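Local atomic coordinates of 3-dehydroquinate dehydratase (Geobacillus kaustophilus, PDB entry 2YR1), a protein that probably catalyses the cis-dehydration of 3-dehydroquinate to 3-dehydroshikimate, the third step of the chorismate pathway to aromatic amino acids. Residues I8-I13 with I115-Y120; P20-P25 with I240-V245; L49-D54 with E63-T68; A108-G113 with C138-V143. One frame throughout, in Å; residues are numbered along the deposited sequence.

Contact 1: residues I8-I13 with I115-Y120; sequences IKVRNI and IDLVDY
Val10 and Asp116 mark the closest backbone approach, CA to CA 7.4 Å, where a type I' turn from Val10 to Ile13 meets the start of strand 117-121. The turn joins strands 8-10 and 13-15 in a small antiparallel hairpin. This N-terminal hairpin packs on the TIM barrel at the start of that strand. Val10 CG1, placed anti to the backbone N (chi1 -180°), meets Leu117 CD2 at 3.6 Å. The same methyl lies 4.1 Å from Asp116 CB. Trp141 and Pro80 also pack on Val10. Arg11 crosses Asp116 at about a right angle. Its NH1 makes a salt bridge to Asp116 OD1 at 3.0 Å, but this oxygen is modelled too close to the Arg11 chain, so the details are doubtful. The other oxygen, Asp116 OD2, pairs with Arg73 and accepts from the backbone N of Ile81. Arg11 NH2 has a second mate in Glu78. A leucine in place of Arg11 would probably leave Glu78 without this cation and tie the turn less firmly to Asp116. The contact thus joins apolar packing beside Leu117 to a buried carboxylate paired with Arg73 and, less surely, Arg11, which would probably favour its ionised form.

Contact 2: residues P20-P25 with I240-V245; sequences PCICAP and IPIDDV
Ile22 on strand 21-26 meets Ile242 and Val245 on the C-terminal helix 242-256. The nearest CA pair, Ile22 and Ile242, is 7.7 Å apart. Ile22 uses both of its branches. Its CG2, anti to the backbone N, touches Ile242 CD1 at 4.1 Å and lies as close to Ile242 CG1. Its longer branch sends CD1 to Val245 CG1, also at 4.1 Å. Here the two side chains slide past each other in opposite directions. One strand residue therefore sits against two helix residues three apart, with Leu249 a turn further on. Next along the strand, Cys23 points away from the helix and packs on Leu48 and Glu50 of the neighbouring strand. Ala24 turns its CB back toward the helix, and Pro25 rests on Ser235 and Gln239, both predicted to bind 3-dehydroquinate. Pro241 sits at the N-cap position, and its O accepts from Val245 N at 3.1 Å. Asp244 bonds to Tyr255 of the second subunit. This is the strand-to-helix layer of a TIM barrel, closing the chain's last helix onto its first barrel strand. No hydrogen bond crosses, so the contact rests on buried branched aliphatic groups packed by shape.

Contact 3: residues L49-D54 with E63-T68; sequences LEWRAD and ERVLAT
The Trp51 indole takes Val65 at an edge and Thr68 obliquely, while Ala53 CB lies over one face, 4.0 Å above the plane and over the ring centre. The segments belong to a beta-alpha-beta unit of the TIM barrel, made of strand 48-52, helix 62-75 and strand 81-84. Val65 CG1 comes near the ring plane and meets CZ2 of Trp51 at 3.9 Å. Thr68 CG2 lies 3.8 Å from Trp51 CH2. Phe83 also meets the indole, with ring planes at about 60°, and Val34 of helix 31-43 touches it. The indole packs between strand 48-52 and helix 62-75. An alanine at Trp51 is likely to open a gap between the strand and the helix, leaving Val65 CG1, Thr68 CG2 and Ala53 CB without the surface they pack on. With CG2 anti to the backbone N, Thr68 turns its methyl to the ring, and its OG1 bonds to Asp31. Glu50, Trp51 and Arg52 are predicted to bind 3-dehydroquinate. Arg52 is the centre of an inverse gamma turn. Its guanidinium grips Asp54 side-on, and Arg52 NH1 also donates to Ser235 O. Asp54 in turn accepts from the backbone N of Gln93. The two bonds of the grip hold the carboxylate near the guanidinium plane: Arg52 NE to Asp54 OD1 and Arg52 NH2 to Asp54 OD2, each 2.9 Å, use the syn lone pairs of the oxygens.

Contact 4: residues A108-G113 with C138-V143; sequences AICRSG and CSVWLV
Cys138 lies against the last turn of helix 99-112, touching Cys110 and Arg111. Its SG meets Arg111 CG at 3.3 Å, a tight approach, and Cys110 CB at 3.6 Å. The torsion of Cys138 (chi1 -44°) sets SG anti to the carbonyl carbon, and this carries the sulfur over to the helix. Cys138 CB rests on the carbonyl of Cys110, 3.4 Å from its O. That oxygen accepts from Gly113 N at 3.1 Å. The two cysteines form no disulfide, since Cys110 SG and Cys138 SG are 5.0 Å apart. Val140 adds a looser touch, its CG2 lying 4.2 Å from Cys110 CB. In the TIM barrel this is where neighbouring outer helices, 99-112 and 127-137, come together beside the start of strand 141-148. Helix 127-137 closes in a Schellman motif with Ser139, at positive phi, as its C-prime residue. The motif sends Val140 N back to Thr135 O and directs the chain into the strand. Thr135 also packs on both Cys110 and Val140. Val118 of the adjacent strand touches the same two side chains. Arg111 itself reaches outward, where its NH1 makes a salt bridge with Glu107.

All four contacts reach the same parallel barrel sheet. Contacts 1 and 4 are neighbours, with centres 9 Å apart. Strands 117-121 and 141-148 pair there, with Tyr120 N to Val143 O at 2.9 Å, and Trp141 packs on Ile8 and Val10. Contacts 2 and 3 meet through another pair of neighbouring strands, 21-26 and 48-52, where Ala24 O and Glu50 N lie 2.9 Å apart. Contacts 2 and 4 lie on opposite sides of the chain's centre, about 24 Å between centres. Contact 3 holds predicted 3-dehydroquinate-binding residues. In contact 1, the Leu117 side chain is about 10 Å from that of Lys174, the predicted Schiff-base lysine. In contact 2, Val245 is about 6 Å from Arg216, side chain to side chain, also predicted to bind 3-dehydroquinate.

Contact 1: residues I8-I13 with I115-Y120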
loop_
_atom_site.group_PDB
_atom_site.type_symbol
_atom_site.label_atom_id
_atom_site.label_comp_id
_atom_site.label_asym_id
_atom_site.label_seq_id
_atom_site.Cartn_x
_atom_site.Cartn_y
_atom_site.Cartn_z
ATOM N N ILE A 8 -16.516 -2.976 -16.909
ATOM C CA ILE A 8 -16.757 -2.648 -18.299
ATOM C C ILE A 8 -15.844 -3.504 -19.164
ATOM O O ILE A 8 -14.672 -3.715 -18.853
ATOM C CB ILE A 8 -16.467 -1.145 -18.559
ATOM C CG1 ILE A 8 -17.604 -0.285 -17.994
ATOM C CG2 ILE A 8 -16.242 -0.901 -20.032
ATOM C CD1 ILE A 8 -18.911 -0.456 -18.681
ATOM N N LYS A 9 -16.390 -4.011 -20.256
ATOM C CA LYS A 9 -15.627 -4.848 -21.157
ATOM C C LYS A 9 -15.092 -4.009 -22.317
ATOM O O LYS A 9 -15.859 -3.391 -23.044
ATOM C CB LYS A 9 -16.534 -5.957 -21.695
ATOM C CG LYS A 9 -15.820 -6.967 -22.556
ATOM C CD LYS A 9 -14.953 -7.877 -21.732
ATOM C CE LYS A 9 -14.453 -8.993 -22.598
ATOM N NZ LYS A 9 -15.603 -9.607 -23.331
ATOM N N VAL A 10 -13.773 -3.968 -22.472
ATOM C CA VAL A 10 -13.167 -3.208 -23.554
ATOM C C VAL A 10 -12.297 -4.197 -24.315
ATOM O O VAL A 10 -11.323 -4.715 -23.774
ATOM C CB VAL A 10 -12.325 -2.013 -23.006
ATOM C CG1 VAL A 10 -11.697 -1.220 -24.156
ATOM C CG2 VAL A 10 -13.213 -1.084 -22.179
ATOM N N ARG A 11 -12.701 -4.499 -25.551
ATOM C CA ARG A 11 -11.993 -5.428 -26.436
ATOM C C ARG A 11 -11.349 -6.633 -25.772
ATOM O O ARG A 11 -10.125 -6.764 -25.861
ATOM C CB ARG A 11 -10.838 -4.748 -27.182
ATOM C CG ARG A 11 -11.101 -3.492 -27.952
ATOM C CD ARG A 11 -9.759 -3.043 -28.517
ATOM N NE ARG A 11 -9.281 -3.932 -29.571
ATOM C CZ ARG A 11 -9.708 -3.875 -30.831
ATOM N NH1 ARG A 11 -10.604 -2.970 -31.178
ATOM N NH2 ARG A 11 -9.256 -4.735 -31.735
ATOM N N ASN A 12 -12.102 -7.509 -25.123
ATOM C CA ASN A 12 -11.461 -8.679 -24.504
ATOM C C ASN A 12 -10.913 -8.506 -23.088
ATOM O O ASN A 12 -10.564 -9.490 -22.442
ATOM C CB ASN A 12 -10.313 -9.176 -25.380
ATOM C CG ASN A 12 -10.571 -10.532 -25.953
ATOM O OD1 ASN A 12 -10.608 -11.527 -25.223
ATOM N ND2 ASN A 12 -10.749 -10.593 -27.267
ATOM N N ILE A 13 -10.821 -7.273 -22.607
ATOM C CA ILE A 13 -10.307 -7.043 -21.261
ATOM C C ILE A 13 -11.392 -6.387 -20.399
ATOM O O ILE A 13 -12.137 -5.517 -20.874
ATOM C CB ILE A 13 -9.045 -6.113 -21.295
ATOM C CG1 ILE A 13 -8.044 -6.528 -20.220
ATOM C CG2 ILE A 13 -9.443 -4.662 -21.076
ATOM C CD1 ILE A 13 -7.290 -7.783 -20.552
ATOM N N ILE A 115 -8.590 3.442 -32.266
ATOM C CA ILE A 115 -8.517 3.538 -30.809
ATOM C C ILE A 115 -9.784 2.977 -30.138
ATOM O O ILE A 115 -10.799 2.744 -30.809
ATOM C CB ILE A 115 -8.292 4.998 -30.383
ATOM C CG1 ILE A 115 -9.530 5.834 -30.696
ATOM C CG2 ILE A 115 -7.090 5.573 -31.129
ATOM C CD1 ILE A 115 -9.428 7.278 -30.247
ATOM N N ASP A 116 -9.720 2.772 -28.817
ATOM C CA ASP A 116 -10.829 2.197 -28.040
ATOM C C ASP A 116 -11.312 3.120 -26.921
ATOM O O ASP A 116 -12.492 3.112 -26.541
ATOM C CB ASP A 116 -10.384 0.869 -27.432
ATOM C CG ASP A 116 -9.784 -0.072 -28.464
ATOM O OD1 ASP A 116 -10.537 -0.588 -29.320
ATOM O OD2 ASP A 116 -8.556 -0.298 -28.429
ATOM N N LEU A 117 -10.382 3.900 -26.386
ATOM C CA LEU A 117 -10.687 4.843 -25.328
ATOM C C LEU A 117 -10.100 6.181 -25.729
ATOM O O LEU A 117 -9.116 6.251 -26.476
ATOM C CB LEU A 117 -10.026 4.449 -24.000
ATOM C CG LEU A 117 -10.045 3.132 -23.196
ATOM C CD1 LEU A 117 -11.248 3.058 -22.291
ATOM C CD2 LEU A 117 -9.934 1.959 -24.112
ATOM N N VAL A 118 -10.694 7.238 -25.198
ATOM C CA VAL A 118 -10.222 8.594 -25.418
ATOM C C VAL A 118 -10.238 9.313 -24.066
ATOM O O VAL A 118 -11.236 9.259 -23.350
ATOM C CB VAL A 118 -11.140 9.381 -26.397
ATOM C CG1 VAL A 118 -10.743 10.815 -26.413
ATOM C CG2 VAL A 118 -11.032 8.822 -27.803
ATOM N N ASP A 119 -9.128 9.967 -23.721
ATOM C CA ASP A 119 -9.011 10.720 -22.480
ATOM C C ASP A 119 -9.274 12.204 -22.777
ATOM O O ASP A 119 -8.657 12.787 -23.669
ATOM C CB ASP A 119 -7.604 10.559 -21.877
ATOM C CG ASP A 119 -7.419 11.359 -20.582
ATOM O OD1 ASP A 119 -7.868 12.521 -20.528
ATOM O OD2 ASP A 119 -6.813 10.840 -19.620
ATOM N N TYR A 120 -10.197 12.810 -22.039
ATOM C CA TYR A 120 -10.502 14.222 -22.237
ATOM C C TYR A 120 -10.596 14.903 -20.878
ATOM O O TYR A 120 -11.085 14.312 -19.910
ATOM C CB TYR A 120 -11.812 14.385 -23.005
ATOM C CG TYR A 120 -11.877 15.659 -23.797
ATOM C CD1 TYR A 120 -10.951 15.911 -24.808
ATOM C CD2 TYR A 120 -12.871 16.609 -23.555
ATOM C CE1 TYR A 120 -11.009 17.067 -25.559
ATOM C CE2 TYR A 120 -12.939 17.777 -24.307
ATOM C CZ TYR A 120 -12.002 17.998 -25.311
ATOM O OH TYR A 120 -12.051 19.148 -26.071
#

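Contact 2: residues P20-P25 with I240-V245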
loop_
_atom_site.group_PDB
_atom_site.type_symbol
_atom_site.label_atom_id
_atom_site.label_comp_id
_atom_site.label_asym_id
_atom_site.label_seq_id
_atom_site.Cartn_x
_atom_site.Cartn_y
_atom_site.Cartn_z
ATOM N N PRO A 20 -6.781 -5.901 -11.355
ATOM C CA PRO A 20 -6.520 -4.505 -11.703
ATOM C C PRO A 20 -5.904 -4.481 -13.124
ATOM O O PRO A 20 -5.249 -5.435 -13.535
ATOM C CB PRO A 20 -5.560 -4.025 -10.596
ATOM C CG PRO A 20 -5.094 -5.262 -9.876
ATOM C CD PRO A 20 -6.196 -6.278 -10.054
ATOM N N CYS A 21 -6.161 -3.437 -13.903
ATOM C CA CYS A 21 -5.574 -3.367 -15.247
ATOM C C CYS A 21 -4.327 -2.506 -15.262
ATOM O O CYS A 21 -4.263 -1.482 -14.581
ATOM C CB CYS A 21 -6.571 -2.800 -16.252
ATOM S SG CYS A 21 -7.935 -3.894 -16.526
ATOM N N ILE A 22 -3.330 -2.938 -16.025
ATOM C CA ILE A 22 -2.092 -2.193 -16.141
ATOM C C ILE A 22 -2.059 -1.480 -17.488
ATOM O O ILE A 22 -2.148 -2.124 -18.546
ATOM C CB ILE A 22 -0.852 -3.116 -16.077
ATOM C CG1 ILE A 22 -0.820 -3.877 -14.752
ATOM C CG2 ILE A 22 0.389 -2.286 -16.238
ATOM C CD1 ILE A 22 0.334 -4.860 -14.614
ATOM N N CYS A 23 -1.933 -0.159 -17.451
ATOM C CA CYS A 23 -1.842 0.633 -18.677
ATOM C C CYS A 23 -0.396 1.135 -18.877
ATOM O O CYS A 23 0.220 1.654 -17.945
ATOM C CB CYS A 23 -2.776 1.847 -18.603
ATOM S SG CYS A 23 -2.706 2.874 -20.112
ATOM N N ALA A 24 0.137 0.992 -20.094
ATOM C CA ALA A 24 1.502 1.444 -20.367
ATOM C C ALA A 24 1.500 2.538 -21.437
ATOM O O ALA A 24 0.912 2.373 -22.499
ATOM C CB ALA A 24 2.361 0.254 -20.815
ATOM N N PRO A 25 2.178 3.664 -21.174
ATOM C CA PRO A 25 2.206 4.745 -22.155
ATOM C C PRO A 25 3.240 4.564 -23.258
ATOM O O PRO A 25 4.271 3.944 -23.066
ATOM C CB PRO A 25 2.541 5.949 -21.303
ATOM C CG PRO A 25 3.582 5.361 -20.387
ATOM C CD PRO A 25 2.905 4.065 -19.956
ATOM N N ILE A 240 6.242 2.895 -12.278
ATOM C CA ILE A 240 7.107 1.752 -11.994
ATOM C C ILE A 240 7.123 0.761 -13.147
ATOM O O ILE A 240 6.125 0.611 -13.851
ATOM C CB ILE A 240 6.594 1.004 -10.729
ATOM C CG1 ILE A 240 6.726 1.905 -9.513
ATOM C CG2 ILE A 240 7.324 -0.307 -10.511
ATOM C CD1 ILE A 240 5.792 3.042 -9.527
ATOM N N PRO A 241 8.262 0.077 -13.357
ATOM C CA PRO A 241 8.368 -0.908 -14.433
ATOM C C PRO A 241 7.294 -1.983 -14.305
ATOM O O PRO A 241 7.070 -2.568 -13.233
ATOM C CB PRO A 241 9.781 -1.459 -14.255
ATOM C CG PRO A 241 10.534 -0.239 -13.815
ATOM C CD PRO A 241 9.591 0.361 -12.783
ATOM N N ILE A 242 6.632 -2.245 -15.417
ATOM C CA ILE A 242 5.559 -3.205 -15.457
ATOM C C ILE A 242 5.833 -4.546 -14.763
ATOM O O ILE A 242 4.932 -5.117 -14.125
ATOM C CB ILE A 242 5.144 -3.431 -16.907
ATOM C CG1 ILE A 242 3.916 -4.338 -16.963
ATOM C CG2 ILE A 242 6.309 -4.010 -17.685
ATOM C CD1 ILE A 242 3.267 -4.357 -18.329
ATOM N N ASP A 243 7.063 -5.041 -14.869
ATOM C CA ASP A 243 7.427 -6.314 -14.244
ATOM C C ASP A 243 7.361 -6.244 -12.716
ATOM O O ASP A 243 6.926 -7.191 -12.054
ATOM C CB ASP A 243 8.838 -6.733 -14.684
ATOM C CG ASP A 243 8.876 -7.221 -16.124
ATOM O OD1 ASP A 243 7.881 -7.845 -16.570
ATOM O OD2 ASP A 243 9.901 -6.992 -16.806
ATOM N N ASP A 244 7.797 -5.122 -12.153
ATOM C CA ASP A 244 7.756 -4.962 -10.706
ATOM C C ASP A 244 6.315 -4.750 -10.232
ATOM O O ASP A 244 5.937 -5.196 -9.153
ATOM C CB ASP A 244 8.678 -3.818 -10.274
ATOM C CG ASP A 244 10.156 -4.111 -10.580
ATOM O OD1 ASP A 244 10.627 -5.214 -10.253
ATOM O OD2 ASP A 244 10.848 -3.246 -11.147
ATOM N N VAL A 245 5.502 -4.082 -11.042
ATOM C CA VAL A 245 4.103 -3.879 -10.678
ATOM C C VAL A 245 3.404 -5.237 -10.579
ATOM O O VAL A 245 2.690 -5.509 -9.607
ATOM C CB VAL A 245 3.384 -2.993 -11.713
ATOM C CG1 VAL A 245 1.909 -2.928 -11.410
ATOM C CG2 VAL A 245 3.960 -1.579 -11.655
#

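Contact 3: residues L49-D54 with E63-T68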
loop_
_atom_site.group_PDB
_atom_site.type_symbol
_atom_site.label_atom_id
_atom_site.label_comp_id
_atom_site.label_asym_id
_atom_site.label_seq_id
_atom_site.Cartn_x
_atom_site.Cartn_y
_atom_site.Cartn_z
ATOM N N LEU A 49 -2.853 0.205 -23.613
ATOM C CA LEU A 49 -1.794 1.020 -24.193
ATOM C C LEU A 49 -2.277 2.459 -24.288
ATOM O O LEU A 49 -3.310 2.724 -24.908
ATOM C CB LEU A 49 -1.483 0.500 -25.599
ATOM C CG LEU A 49 -0.192 0.886 -26.314
ATOM C CD1 LEU A 49 0.996 0.332 -25.560
ATOM C CD2 LEU A 49 -0.220 0.301 -27.714
ATOM N N GLU A 50 -1.560 3.390 -23.669
ATOM C CA GLU A 50 -1.961 4.788 -23.750
ATOM C C GLU A 50 -0.995 5.570 -24.614
ATOM O O GLU A 50 0.118 5.871 -24.190
ATOM C CB GLU A 50 -2.001 5.479 -22.388
ATOM C CG GLU A 50 -2.318 6.974 -22.551
ATOM C CD GLU A 50 -2.108 7.793 -21.292
ATOM O OE1 GLU A 50 -1.119 7.549 -20.563
ATOM O OE2 GLU A 50 -2.925 8.699 -21.038
ATOM N N TRP A 51 -1.377 5.909 -25.832
ATOM C CA TRP A 51 -0.411 6.681 -26.559
ATOM C C TRP A 51 -0.688 8.137 -26.285
ATOM O O TRP A 51 -1.790 8.645 -26.488
ATOM C CB TRP A 51 -0.356 6.281 -28.046
ATOM C CG TRP A 51 -1.116 7.040 -29.057
ATOM C CD1 TRP A 51 -2.468 7.046 -29.231
ATOM C CD2 TRP A 51 -0.561 7.733 -30.187
ATOM N NE1 TRP A 51 -2.791 7.684 -30.414
ATOM C CE2 TRP A 51 -1.639 8.116 -31.018
ATOM C CE3 TRP A 51 0.744 8.061 -30.579
ATOM C CZ2 TRP A 51 -1.455 8.807 -32.223
ATOM C CZ3 TRP A 51 0.928 8.748 -31.777
ATOM C CH2 TRP A 51 -0.168 9.115 -32.583
ATOM N N ARG A 52 0.321 8.769 -25.697
ATOM C CA ARG A 52 0.291 10.166 -25.332
ATOM C C ARG A 52 0.598 11.009 -26.572
ATOM O O ARG A 52 1.698 11.563 -26.731
ATOM C CB ARG A 52 1.321 10.416 -24.234
ATOM C CG ARG A 52 0.860 10.031 -22.842
ATOM C CD ARG A 52 -0.183 11.021 -22.363
ATOM N NE ARG A 52 0.353 12.377 -22.264
ATOM C CZ ARG A 52 1.146 12.794 -21.280
ATOM N NH1 ARG A 52 1.490 11.957 -20.312
ATOM N NH2 ARG A 52 1.592 14.046 -21.259
ATOM N N ALA A 53 -0.404 11.107 -27.439
ATOM C CA ALA A 53 -0.287 11.828 -28.697
ATOM C C ALA A 53 0.225 13.258 -28.593
ATOM O O ALA A 53 0.612 13.848 -29.607
ATOM C CB ALA A 53 -1.627 11.797 -29.429
ATOM N N ASP A 54 0.245 13.827 -27.392
ATOM C CA ASP A 54 0.725 15.194 -27.258
ATOM C C ASP A 54 2.242 15.333 -27.400
ATOM O O ASP A 54 2.778 16.445 -27.332
ATOM C CB ASP A 54 0.238 15.822 -25.950
ATOM C CG ASP A 54 0.430 14.923 -24.752
ATOM O OD1 ASP A 54 -0.049 13.771 -24.781
ATOM O OD2 ASP A 54 1.050 15.384 -23.772
ATOM N N GLU A 63 -3.478 13.149 -41.489
ATOM C CA GLU A 63 -3.121 11.982 -42.293
ATOM C C GLU A 63 -1.974 11.235 -41.636
ATOM O O GLU A 63 -1.932 10.000 -41.657
ATOM C CB GLU A 63 -2.712 12.398 -43.716
ATOM C CG GLU A 63 -2.747 11.255 -44.739
ATOM C CD GLU A 63 -2.115 11.626 -46.082
ATOM O OE1 GLU A 63 -2.436 12.709 -46.631
ATOM O OE2 GLU A 63 -1.297 10.825 -46.589
ATOM N N ARG A 64 -1.038 11.992 -41.064
ATOM C CA ARG A 64 0.112 11.400 -40.389
ATOM C C ARG A 64 -0.354 10.703 -39.104
ATOM O O ARG A 64 -0.051 9.532 -38.880
ATOM C CB ARG A 64 1.148 12.478 -40.052
ATOM C CG ARG A 64 1.737 13.214 -41.262
ATOM C CD ARG A 64 3.082 13.847 -40.900
ATOM N NE ARG A 64 3.479 14.942 -41.786
ATOM C CZ ARG A 64 3.652 14.841 -43.104
ATOM N NH1 ARG A 64 3.460 13.681 -43.725
ATOM N NH2 ARG A 64 4.036 15.907 -43.800
ATOM N N VAL A 65 -1.106 11.422 -38.275
ATOM C CA VAL A 65 -1.611 10.856 -37.031
ATOM C C VAL A 65 -2.448 9.615 -37.322
ATOM O O VAL A 65 -2.206 8.544 -36.756
ATOM C CB VAL A 65 -2.477 11.860 -36.266
ATOM C CG1 VAL A 65 -2.843 11.281 -34.906
ATOM C CG2 VAL A 65 -1.741 13.179 -36.108
ATOM N N LEU A 66 -3.428 9.760 -38.213
ATOM C CA LEU A 66 -4.283 8.640 -38.588
ATOM C C LEU A 66 -3.391 7.496 -39.028
ATOM O O LEU A 66 -3.614 6.333 -38.657
ATOM C CB LEU A 66 -5.218 9.036 -39.738
ATOM C CG LEU A 66 -6.169 7.953 -40.277
ATOM C CD1 LEU A 66 -7.617 8.413 -40.121
ATOM C CD2 LEU A 66 -5.853 7.654 -41.746
ATOM N N ALA A 67 -2.376 7.830 -39.826
ATOM C CA ALA A 67 -1.434 6.830 -40.323
ATOM C C ALA A 67 -0.797 6.117 -39.135
ATOM O O ALA A 67 -0.846 4.893 -39.037
ATOM C CB ALA A 67 -0.356 7.497 -41.180
ATOM N N THR A 68 -0.206 6.891 -38.232
ATOM C CA THR A 68 0.417 6.323 -37.044
ATOM C C THR A 68 -0.623 5.538 -36.236
ATOM O O THR A 68 -0.395 4.385 -35.861
ATOM C CB THR A 68 1.003 7.429 -36.157
ATOM O OG1 THR A 68 1.952 8.193 -36.912
ATOM C CG2 THR A 68 1.692 6.829 -34.937
#

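Contact 4: residues A108-G113 with C138-V143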
loop_
_atom_site.group_PDB
_atom_site.type_symbol
_atom_site.label_atom_id
_atom_site.label_comp_id
_atom_site.label_asym_id
_atom_site.label_seq_id
_atom_site.Cartn_x
_atom_site.Cartn_y
_atom_site.Cartn_z
ATOM N N ALA A 108 -11.776 12.617 -35.855
ATOM C CA ALA A 108 -11.161 11.932 -36.978
ATOM C C ALA A 108 -10.515 10.642 -36.507
ATOM O O ALA A 108 -10.603 9.621 -37.179
ATOM C CB ALA A 108 -10.125 12.826 -37.622
ATOM N N ILE A 109 -9.865 10.684 -35.348
ATOM C CA ILE A 109 -9.210 9.486 -34.833
ATOM C C ILE A 109 -10.246 8.478 -34.346
ATOM O O ILE A 109 -10.062 7.278 -34.510
ATOM C CB ILE A 109 -8.201 9.829 -33.685
ATOM C CG1 ILE A 109 -7.459 8.571 -33.249
ATOM C CG2 ILE A 109 -8.924 10.358 -32.471
ATOM C CD1 ILE A 109 -6.688 7.905 -34.362
ATOM N N CYS A 110 -11.340 8.968 -33.762
ATOM C CA CYS A 110 -12.411 8.097 -33.278
ATOM C C CYS A 110 -13.048 7.306 -34.426
ATOM O O CYS A 110 -13.243 6.095 -34.329
ATOM C CB CYS A 110 -13.522 8.911 -32.594
ATOM S SG CYS A 110 -13.130 9.644 -30.989
ATOM N N ARG A 111 -13.383 8.000 -35.509
ATOM C CA ARG A 111 -14.030 7.358 -36.648
ATOM C C ARG A 111 -13.112 6.434 -37.421
ATOM O O ARG A 111 -13.571 5.544 -38.141
ATOM C CB ARG A 111 -14.644 8.417 -37.566
ATOM C CG ARG A 111 -15.878 9.063 -36.953
ATOM C CD ARG A 111 -16.379 10.259 -37.742
ATOM N NE ARG A 111 -15.295 11.208 -37.967
ATOM C CZ ARG A 111 -15.459 12.464 -38.369
ATOM N NH1 ARG A 111 -16.677 12.944 -38.591
ATOM N NH2 ARG A 111 -14.395 13.231 -38.570
ATOM N N SER A 112 -11.809 6.628 -37.246
ATOM C CA SER A 112 -10.822 5.790 -37.905
ATOM C C SER A 112 -10.960 4.394 -37.324
ATOM O O SER A 112 -10.636 3.404 -37.972
ATOM C CB SER A 112 -9.417 6.320 -37.626
ATOM O OG SER A 112 -9.353 7.719 -37.851
ATOM N N GLY A 113 -11.448 4.318 -36.090
ATOM C CA GLY A 113 -11.615 3.022 -35.452
ATOM C C GLY A 113 -10.312 2.382 -35.002
ATOM O O GLY A 113 -10.268 1.178 -34.740
ATOM N N CYS A 138 -18.687 6.434 -32.337
ATOM C CA CYS A 138 -17.706 5.450 -32.771
ATOM C C CYS A 138 -17.487 4.314 -31.794
ATOM O O CYS A 138 -16.530 3.542 -31.936
ATOM C CB CYS A 138 -16.382 6.150 -33.060
ATOM S SG CYS A 138 -16.610 7.678 -34.007
ATOM N N SER A 139 -18.389 4.192 -30.821
ATOM C CA SER A 139 -18.285 3.144 -29.812
ATOM C C SER A 139 -16.936 3.265 -29.098
ATOM O O SER A 139 -16.251 2.281 -28.863
ATOM C CB SER A 139 -18.411 1.759 -30.457
ATOM O OG SER A 139 -19.609 1.651 -31.219
ATOM N N VAL A 140 -16.558 4.489 -28.771
ATOM C CA VAL A 140 -15.303 4.737 -28.071
ATOM C C VAL A 140 -15.603 5.128 -26.625
ATOM O O VAL A 140 -16.463 5.957 -26.368
ATOM C CB VAL A 140 -14.504 5.887 -28.719
ATOM C CG1 VAL A 140 -13.207 6.089 -27.972
ATOM C CG2 VAL A 140 -14.226 5.580 -30.192
ATOM N N TRP A 141 -14.889 4.521 -25.690
ATOM C CA TRP A 141 -15.081 4.821 -24.279
ATOM C C TRP A 141 -14.505 6.177 -23.935
ATOM O O TRP A 141 -13.507 6.602 -24.509
ATOM C CB TRP A 141 -14.434 3.751 -23.421
ATOM C CG TRP A 141 -15.033 2.404 -23.654
ATOM C CD1 TRP A 141 -14.549 1.416 -24.457
ATOM C CD2 TRP A 141 -16.224 1.887 -23.051
ATOM N NE1 TRP A 141 -15.356 0.309 -24.381
ATOM C CE2 TRP A 141 -16.393 0.572 -23.524
ATOM C CE3 TRP A 141 -17.164 2.411 -22.152
ATOM C CZ2 TRP A 141 -17.466 -0.236 -23.127
ATOM C CZ3 TRP A 141 -18.231 1.609 -21.757
ATOM C CH2 TRP A 141 -18.370 0.296 -22.246
ATOM N N LEU A 142 -15.146 6.863 -22.999
ATOM C CA LEU A 142 -14.692 8.177 -22.611
ATOM C C LEU A 142 -14.172 8.227 -21.189
ATOM O O LEU A 142 -14.893 7.921 -20.235
ATOM C CB LEU A 142 -15.811 9.208 -22.769
ATOM C CG LEU A 142 -15.393 10.636 -22.390
ATOM C CD1 LEU A 142 -14.324 11.089 -23.358
ATOM C CD2 LEU A 142 -16.587 11.577 -22.426
ATOM N N VAL A 143 -12.905 8.611 -21.073
ATOM C CA VAL A 143 -12.253 8.775 -19.790
ATOM C C VAL A 143 -12.218 10.288 -19.548
ATOM O O VAL A 143 -11.697 11.033 -20.379
ATOM C CB VAL A 143 -10.782 8.235 -19.829
ATOM C CG1 VAL A 143 -10.076 8.523 -18.507
ATOM C CG2 VAL A 143 -10.777 6.750 -20.117
#